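Local coordinates for nitrate transport protein (Parabacteroides distasonis, PDB 3HN0), which probably serves as the substrate-binding component of an ABC transporter, possibly for nitrate or a related solute, delivering its ligand to the membrane permease, at residues A[215-218]-A[219-223]; A[20-23]-A[24-27]; A[113-116]-A[117-120]. One frame throughout, in Å; residues are numbered along the deposited sequence.

Contact 1: A[215-218]-A[219-223]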
loop_
_atom_site.group_PDB
_atom_site.type_symbol
_atom_site.label_atom_id
_atom_site.label_comp_id
_atom_site.label_asym_id
_atom_site.label_seq_id
_atom_site.Cartn_x
_atom_site.Cartn_y
_atom_site.Cartn_z
ATOM N N LYS A 215 10.051 -21.606 5.016
ATOM C CA LYS A 215 9.976 -22.910 5.635
ATOM C C LYS A 215 11.002 -23.037 6.758
ATOM O O LYS A 215 10.717 -23.572 7.794
ATOM C CB LYS A 215 10.199 -23.996 4.576
ATOM C CG LYS A 215 9.154 -24.015 3.480
ATOM C CD LYS A 215 9.254 -25.361 2.685
ATOM C CE LYS A 215 8.858 -25.222 1.216
ATOM N NZ LYS A 215 7.669 -24.336 1.021
ATOM N N GLU A 216 12.203 -22.508 6.534
ATOM C CA GLU A 216 13.259 -22.547 7.533
ATOM C C GLU A 216 12.897 -21.689 8.734
ATOM O O GLU A 216 13.203 -22.023 9.857
ATOM C CB GLU A 216 14.573 -22.050 6.898
ATOM C CG GLU A 216 15.096 -22.992 5.811
ATOM C CD GLU A 216 14.576 -22.759 4.335
ATOM O OE1 GLU A 216 13.580 -22.041 4.063
ATOM O OE2 GLU A 216 15.190 -23.353 3.414
ATOM N N THR A 217 12.234 -20.578 8.461
ATOM C CA THR A 217 11.767 -19.646 9.509
ATOM C C THR A 217 10.741 -20.363 10.392
ATOM O O THR A 217 10.856 -20.363 11.608
ATOM C CB THR A 217 11.210 -18.378 8.878
ATOM O OG1 THR A 217 12.242 -17.736 8.112
ATOM C CG2 THR A 217 10.633 -17.384 9.946
ATOM N N ILE A 218 9.757 -21.009 9.754
ATOM C CA ILE A 218 8.749 -21.733 10.465
ATOM C C ILE A 218 9.357 -22.845 11.314
ATOM O O ILE A 218 9.015 -23.018 12.483
ATOM C CB ILE A 218 7.681 -22.302 9.490
ATOM C CG1 ILE A 218 6.867 -21.142 8.872
ATOM C CG2 ILE A 218 6.751 -23.304 10.220
ATOM C CD1 ILE A 218 6.063 -21.480 7.629
ATOM N N HIS A 219 10.260 -23.607 10.700
ATOM C CA HIS A 219 10.958 -24.680 11.358
ATOM C C HIS A 219 11.621 -24.174 12.625
ATOM O O HIS A 219 11.518 -24.796 13.675
ATOM C CB HIS A 219 12.009 -25.272 10.397
ATOM C CG HIS A 219 12.632 -26.535 10.889
ATOM N ND1 HIS A 219 11.995 -27.753 10.787
ATOM C CD2 HIS A 219 13.832 -26.781 11.463
ATOM C CE1 HIS A 219 12.766 -28.691 11.300
ATOM N NE2 HIS A 219 13.883 -28.129 11.723
ATOM N N SER A 220 12.320 -23.052 12.520
ATOM C CA SER A 220 13.003 -22.496 13.696
ATOM C C SER A 220 12.031 -22.037 14.773
ATOM O O SER A 220 12.241 -22.279 15.953
ATOM C CB SER A 220 13.956 -21.362 13.314
ATOM O OG SER A 220 14.636 -20.953 14.467
ATOM N N LEU A 221 10.945 -21.374 14.385
ATOM C CA LEU A 221 9.947 -20.977 15.350
ATOM C C LEU A 221 9.339 -22.172 16.083
ATOM O O LEU A 221 9.096 -22.111 17.274
ATOM C CB LEU A 221 8.860 -20.140 14.691
ATOM C CG LEU A 221 9.318 -18.734 14.243
ATOM C CD1 LEU A 221 8.361 -18.334 13.130
ATOM C CD2 LEU A 221 9.341 -17.681 15.412
ATOM N N GLU A 222 9.119 -23.250 15.342
ATOM C CA GLU A 222 8.564 -24.473 15.931
ATOM C C GLU A 222 9.563 -25.082 16.918
ATOM O O GLU A 222 9.180 -25.407 18.039
ATOM C CB GLU A 222 8.209 -25.456 14.849
ATOM C CG GLU A 222 6.944 -25.069 14.107
ATOM C CD GLU A 222 6.701 -25.881 12.842
ATOM O OE1 GLU A 222 7.591 -26.660 12.415
ATOM O OE2 GLU A 222 5.606 -25.737 12.254
ATOM N N GLU A 223 10.830 -25.187 16.519
ATOM C CA GLU A 223 11.843 -25.721 17.436
ATOM C C GLU A 223 11.956 -24.945 18.732
ATOM O O GLU A 223 12.227 -25.534 19.784
ATOM C CB GLU A 223 13.217 -25.835 16.745
ATOM C CG GLU A 223 13.197 -26.949 15.695
ATOM C CD GLU A 223 14.541 -27.228 15.068
ATOM O OE1 GLU A 223 15.450 -26.368 15.159
ATOM O OE2 GLU A 223 14.716 -28.324 14.502
#
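Ile218 and Glu222 run side by side, one turn apart, on the helix spanning residues 214-223, an amphipathic alpha-helix whose buried side packs on helices 16-19, 21-25 and 234-240 and on the loop that follows it. Within the segment the i to i+4 ladder is regular: Lys215 O accepts from His219 N, Glu216 O from Ser220 N, and Thr217 O from Leu221 N. The rung from Glu222 N to Ile218 O is 2.9 Å long.

Ile218 buries the most surface. Its CG2 branch is anti to the backbone N (chi1 -68° for CG1) and therefore leans toward the following turn, where it meets the Glu222 carboxylate. The Glu222 chain is extended beyond CG, and its CG rests 3.3 Å from Ile218 O. The carboxylate is not left to this apolar neighbour, because Glu222 OE2 accepts a hydrogen bond from Gly230 N in the following loop. Ile218 is covered by Leu232, Pro234 and Ile237, the last two on the helix 234-240.

His219 sits over the preceding turn, its CB 3.4 Å from Lys215 O, while the imidazole leads outward toward the exposed side. Side by side and pointing the same way, Thr217 and Leu221 line the side facing Ile18 and Ala21. Thr217 OG1 bonds back to Tyr213 O, and its methyl packs along the helix: Thr217 CG2 lies 4.0 Å from Leu221 CD1. Between the side chains of the first pair, Ile218 CG2 comes to 3.4 Å from Glu222 OE2.

Contact 2: A[20-23]-A[24-27]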
loop_
_atom_site.group_PDB
_atom_site.type_symbol
_atom_site.label_atom_id
_atom_site.label_comp_id
_atom_site.label_asym_id
_atom_site.label_seq_id
_atom_site.Cartn_x
_atom_site.Cartn_y
_atom_site.Cartn_z
ATOM N N PHE A 20 11.282 -11.414 13.773
ATOM C CA PHE A 20 12.410 -11.545 14.673
ATOM C C PHE A 20 12.906 -12.985 14.797
ATOM O O PHE A 20 13.829 -13.257 15.559
ATOM C CB PHE A 20 11.982 -10.992 16.050
ATOM C CG PHE A 20 11.835 -9.510 16.087
ATOM C CD1 PHE A 20 10.658 -8.909 15.746
ATOM C CD2 PHE A 20 12.907 -8.698 16.483
ATOM C CE1 PHE A 20 10.539 -7.551 15.769
ATOM C CE2 PHE A 20 12.794 -7.327 16.512
ATOM C CZ PHE A 20 11.622 -6.753 16.148
ATOM N N ALA A 21 12.321 -13.920 14.032
ATOM C CA ALA A 21 12.605 -15.344 14.211
ATOM C C ALA A 21 14.080 -15.653 14.145
ATOM O O ALA A 21 14.580 -16.461 14.935
ATOM C CB ALA A 21 11.820 -16.209 13.184
ATOM N N ASP A 22 14.780 -15.055 13.185
ATOM C CA ASP A 22 16.166 -15.393 13.009
ATOM C C ASP A 22 17.017 -14.887 14.197
ATOM O O ASP A 22 18.109 -15.354 14.384
ATOM C CB ASP A 22 16.761 -14.895 11.716
ATOM C CG ASP A 22 18.119 -15.540 11.424
ATOM O OD1 ASP A 22 18.179 -16.780 11.390
ATOM O OD2 ASP A 22 19.118 -14.826 11.234
ATOM N N TRP A 23 16.503 -13.954 14.975
ATOM C CA TRP A 23 17.232 -13.513 16.187
ATOM C C TRP A 23 17.131 -14.510 17.331
ATOM O O TRP A 23 17.960 -14.520 18.245
ATOM C CB TRP A 23 16.718 -12.171 16.656
ATOM C CG TRP A 23 17.070 -10.964 15.768
ATOM C CD1 TRP A 23 17.617 -10.984 14.510
ATOM C CD2 TRP A 23 16.885 -9.596 16.099
ATOM N NE1 TRP A 23 17.764 -9.683 14.039
ATOM C CE2 TRP A 23 17.324 -8.822 14.996
ATOM C CE3 TRP A 23 16.343 -8.934 17.192
ATOM C CZ2 TRP A 23 17.238 -7.444 14.988
ATOM C CZ3 TRP A 23 16.282 -7.577 17.182
ATOM C CH2 TRP A 23 16.742 -6.843 16.082
ATOM N N LEU A 24 16.111 -15.360 17.296
ATOM C CA LEU A 24 16.034 -16.477 18.238
ATOM C C LEU A 24 16.957 -17.555 17.795
ATOM O O LEU A 24 17.693 -18.139 18.599
ATOM C CB LEU A 24 14.596 -17.027 18.328
ATOM C CG LEU A 24 13.630 -16.123 19.052
ATOM C CD1 LEU A 24 12.187 -16.615 18.854
ATOM C CD2 LEU A 24 13.989 -16.116 20.541
ATOM N N GLU A 25 16.935 -17.831 16.498
ATOM C CA GLU A 25 17.784 -18.858 15.925
ATOM C C GLU A 25 19.262 -18.512 16.083
ATOM O O GLU A 25 20.039 -19.350 16.502
ATOM C CB GLU A 25 17.436 -19.069 14.440
ATOM C CG GLU A 25 18.236 -20.201 13.739
ATOM C CD GLU A 25 17.855 -21.623 14.193
ATOM O OE1 GLU A 25 16.797 -21.822 14.843
ATOM O OE2 GLU A 25 18.631 -22.566 13.891
ATOM N N ASN A 26 19.622 -17.264 15.757
ATOM C CA ASN A 26 21.011 -16.793 15.633
ATOM C C ASN A 26 21.115 -15.375 16.188
ATOM O O ASN A 26 21.136 -14.403 15.423
ATOM C CB ASN A 26 21.419 -16.729 14.167
ATOM C CG ASN A 26 21.527 -18.109 13.530
ATOM O OD1 ASN A 26 22.387 -18.906 13.899
ATOM N ND2 ASN A 26 20.634 -18.395 12.567
ATOM N N PRO A 27 21.142 -15.259 17.511
ATOM C CA PRO A 27 21.097 -13.928 18.128
ATOM C C PRO A 27 22.226 -13.021 17.605
ATOM O O PRO A 27 23.393 -13.428 17.663
ATOM C CB PRO A 27 21.331 -14.209 19.594
ATOM C CG PRO A 27 20.857 -15.643 19.802
ATOM C CD PRO A 27 21.097 -16.350 18.492
HETATM O O HOH W 1 20.409 -13.316 13.207
#
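Asp22 holds Asn26 twice across the last turn of a short helix. Asn26 N donates to Asp22 O at 2.8 Å, and the amide reaches back so that Asn26 ND2 meets Asp22 OD1 at 3.2 Å. This second bond is fairly straight (162°) and leaves in the plane of the Asn26 amide, but it arrives on the syn side of the carboxylate, 32° out of its plane. With CG anti to the backbone N (chi1 -167°), Asp22 swings its carboxylate toward the helix end. A water bridges Asp22 OD2 and Asn26 O. Asp22 OD1 also forms a salt bridge with Lys209, which would be expected to favour its charged state.

Further back, Ala21 O accepts from Glu25 N at 3.1 Å and, weakly, from Leu24 N. Asn26 leaves helical geometry, and Pro27, which has no N-H to offer, instead brings its CA to 3.2 Å from Trp23 O in a CH...O contact. Leu24 CB packs on Ala21 O.

The helix 21-25 is wedged between three elements: Trp23 lies against Leu203 and Ser206 of helix 196-212 and against Val35 and Val37 of strand 33-40, while Ala21 faces Thr217 and Leu221 of helix 214-223.

Contact 3: A[113-116]-A[117-120]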
loop_
_atom_site.group_PDB
_atom_site.type_symbol
_atom_site.label_atom_id
_atom_site.label_comp_id
_atom_site.label_asym_id
_atom_site.label_seq_id
_atom_site.Cartn_x
_atom_site.Cartn_y
_atom_site.Cartn_z
ATOM N N ARG A 113 -14.271 -1.533 11.828
ATOM C CA ARG A 113 -15.318 -0.521 11.666
ATOM C C ARG A 113 -14.994 0.414 10.499
ATOM O O ARG A 113 -15.861 0.752 9.707
ATOM C CB ARG A 113 -15.518 0.246 12.973
ATOM C CG ARG A 113 -16.280 -0.577 14.023
ATOM C CD ARG A 113 -16.664 0.300 15.195
ATOM N NE ARG A 113 -15.695 0.223 16.276
ATOM C CZ ARG A 113 -15.378 1.217 17.100
ATOM N NH1 ARG A 113 -15.904 2.429 16.948
ATOM N NH2 ARG A 113 -14.502 0.994 18.076
ATOM N N TYR A 114 -13.714 0.764 10.347
ATOM C CA TYR A 114 -13.316 1.624 9.247
ATOM C C TYR A 114 -13.582 0.982 7.882
ATOM O O TYR A 114 -14.091 1.622 6.926
ATOM C CB TYR A 114 -11.834 1.987 9.398
ATOM C CG TYR A 114 -11.291 2.682 8.178
ATOM C CD1 TYR A 114 -11.652 3.994 7.894
ATOM C CD2 TYR A 114 -10.398 2.029 7.285
ATOM C CE1 TYR A 114 -11.182 4.643 6.778
ATOM C CE2 TYR A 114 -9.924 2.692 6.142
ATOM C CZ TYR A 114 -10.326 4.004 5.905
ATOM O OH TYR A 114 -9.880 4.702 4.800
ATOM N N TYR A 115 -13.173 -0.283 7.774
ATOM C CA TYR A 115 -13.356 -1.051 6.550
ATOM C C TYR A 115 -14.842 -1.170 6.184
ATOM O O TYR A 115 -15.201 -0.946 5.058
ATOM C CB TYR A 115 -12.743 -2.466 6.701
ATOM C CG TYR A 115 -13.032 -3.339 5.515
ATOM C CD1 TYR A 115 -12.262 -3.247 4.372
ATOM C CD2 TYR A 115 -14.095 -4.235 5.528
ATOM C CE1 TYR A 115 -12.549 -4.034 3.249
ATOM C CE2 TYR A 115 -14.371 -5.026 4.400
ATOM C CZ TYR A 115 -13.583 -4.905 3.291
ATOM O OH TYR A 115 -13.827 -5.650 2.171
ATOM N N LEU A 116 -15.676 -1.480 7.147
ATOM C CA LEU A 116 -17.106 -1.646 6.873
ATOM C C LEU A 116 -17.707 -0.325 6.404
ATOM O O LEU A 116 -18.457 -0.293 5.432
ATOM C CB LEU A 116 -17.829 -2.190 8.083
ATOM C CG LEU A 116 -17.474 -3.631 8.515
ATOM C CD1 LEU A 116 -18.197 -3.969 9.846
ATOM C CD2 LEU A 116 -17.778 -4.674 7.446
ATOM N N GLY A 117 -17.342 0.772 7.059
ATOM C CA GLY A 117 -17.798 2.102 6.604
ATOM C C GLY A 117 -17.345 2.463 5.199
ATOM O O GLY A 117 -18.135 2.917 4.358
ATOM N N ARG A 118 -16.059 2.278 4.937
ATOM C CA ARG A 118 -15.465 2.563 3.632
ATOM C C ARG A 118 -16.131 1.738 2.507
ATOM O O ARG A 118 -16.362 2.226 1.402
ATOM C CB ARG A 118 -13.954 2.230 3.707
ATOM C CG ARG A 118 -13.209 2.172 2.393
ATOM C CD ARG A 118 -11.758 1.662 2.585
ATOM N NE ARG A 118 -11.463 0.509 1.723
ATOM C CZ ARG A 118 -10.301 -0.136 1.679
ATOM N NH1 ARG A 118 -9.283 0.258 2.426
ATOM N NH2 ARG A 118 -10.147 -1.175 0.868
ATOM N N GLN A 119 -16.418 0.478 2.792
ATOM C CA GLN A 119 -16.989 -0.408 1.778
ATOM C C GLN A 119 -18.504 -0.353 1.755
ATOM O O GLN A 119 -19.122 -1.032 0.930
ATOM C CB GLN A 119 -16.547 -1.833 2.034
ATOM C CG GLN A 119 -15.061 -1.989 1.935
ATOM C CD GLN A 119 -14.568 -1.711 0.540
ATOM O OE1 GLN A 119 -13.834 -0.754 0.313
ATOM N NE2 GLN A 119 -14.972 -2.545 -0.403
ATOM N N ARG A 120 -19.102 0.401 2.667
ATOM C CA ARG A 120 -20.591 0.490 2.735
ATOM C C ARG A 120 -21.258 -0.863 3.011
ATOM O O ARG A 120 -22.259 -1.240 2.382
ATOM C CB ARG A 120 -21.158 1.150 1.458
ATOM C CG ARG A 120 -20.475 2.493 1.141
ATOM C CD ARG A 120 -20.874 3.089 -0.222
ATOM N NE ARG A 120 -22.311 3.365 -0.332
ATOM C CZ ARG A 120 -22.944 4.385 0.252
ATOM N NH1 ARG A 120 -22.284 5.264 1.019
ATOM N NH2 ARG A 120 -24.257 4.523 0.077
#
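Tyr115 and Gln119 meet because their first torsions send them toward each other along one side of the helix: Tyr115 CG is anti to the backbone N (chi1 174°), carrying the ring forward, while Gln119 CG turns beside its own N (chi1 -62°) and the chain bends again at chi2. Gln119 CG thereby settles over one face of the Tyr115 ring, offset toward the rim, in a CH-pi contact 3.7 Å from the centroid. Ring and amide planes are only 17° apart, so the amide continues roughly parallel to the ring.

The amide is also held from its neighbour: Arg118 NE donates to Gln119 OE1 at 3.0 Å, with the oxygen close to the guanidinium plane. Arg118 CD approaches the Tyr114 ring obliquely, 4.1 Å from CE2, with the guanidinium almost perpendicular to that ring. Tyr114 OH bonds to Leu173 O, which Arg118 NH1 also reaches, though weakly. Gln119 also packs against Glu134 of the second subunit.

Along the backbone, Gly117 N, Arg118 N and Gln119 N donate to Arg113 O, Tyr114 O and Tyr115 O. Arg120 then takes a positive phi, and its N bonds to Gly117 O at 3.2 Å. This ending is a Schellman motif, closing the helix of the beta-alpha-beta unit formed by strand 99-100, helix 107-119 and strand 125-126.

Overall arrangement
From the N terminus, contact 2 comes first, at the end of helix 21-25 just before strands 29-30 and 33-40; contact 3 follows in the last turns of helix 107-119, and contact 1 comes late, on helix 214-223. Each lies within one continuous run of chain, so they follow in series without nesting or crossing, and none closes a long loop. Contacts 1 and 2 nevertheless meet in space, their centres about 10 Å apart: helices 21-25 and 214-223 pack on each other, and Ser220 OG probably bonds to Glu25 OE1. Contact 3 lies on the opposite side of the chain's centre, its centre about 36 Å from that of contact 1.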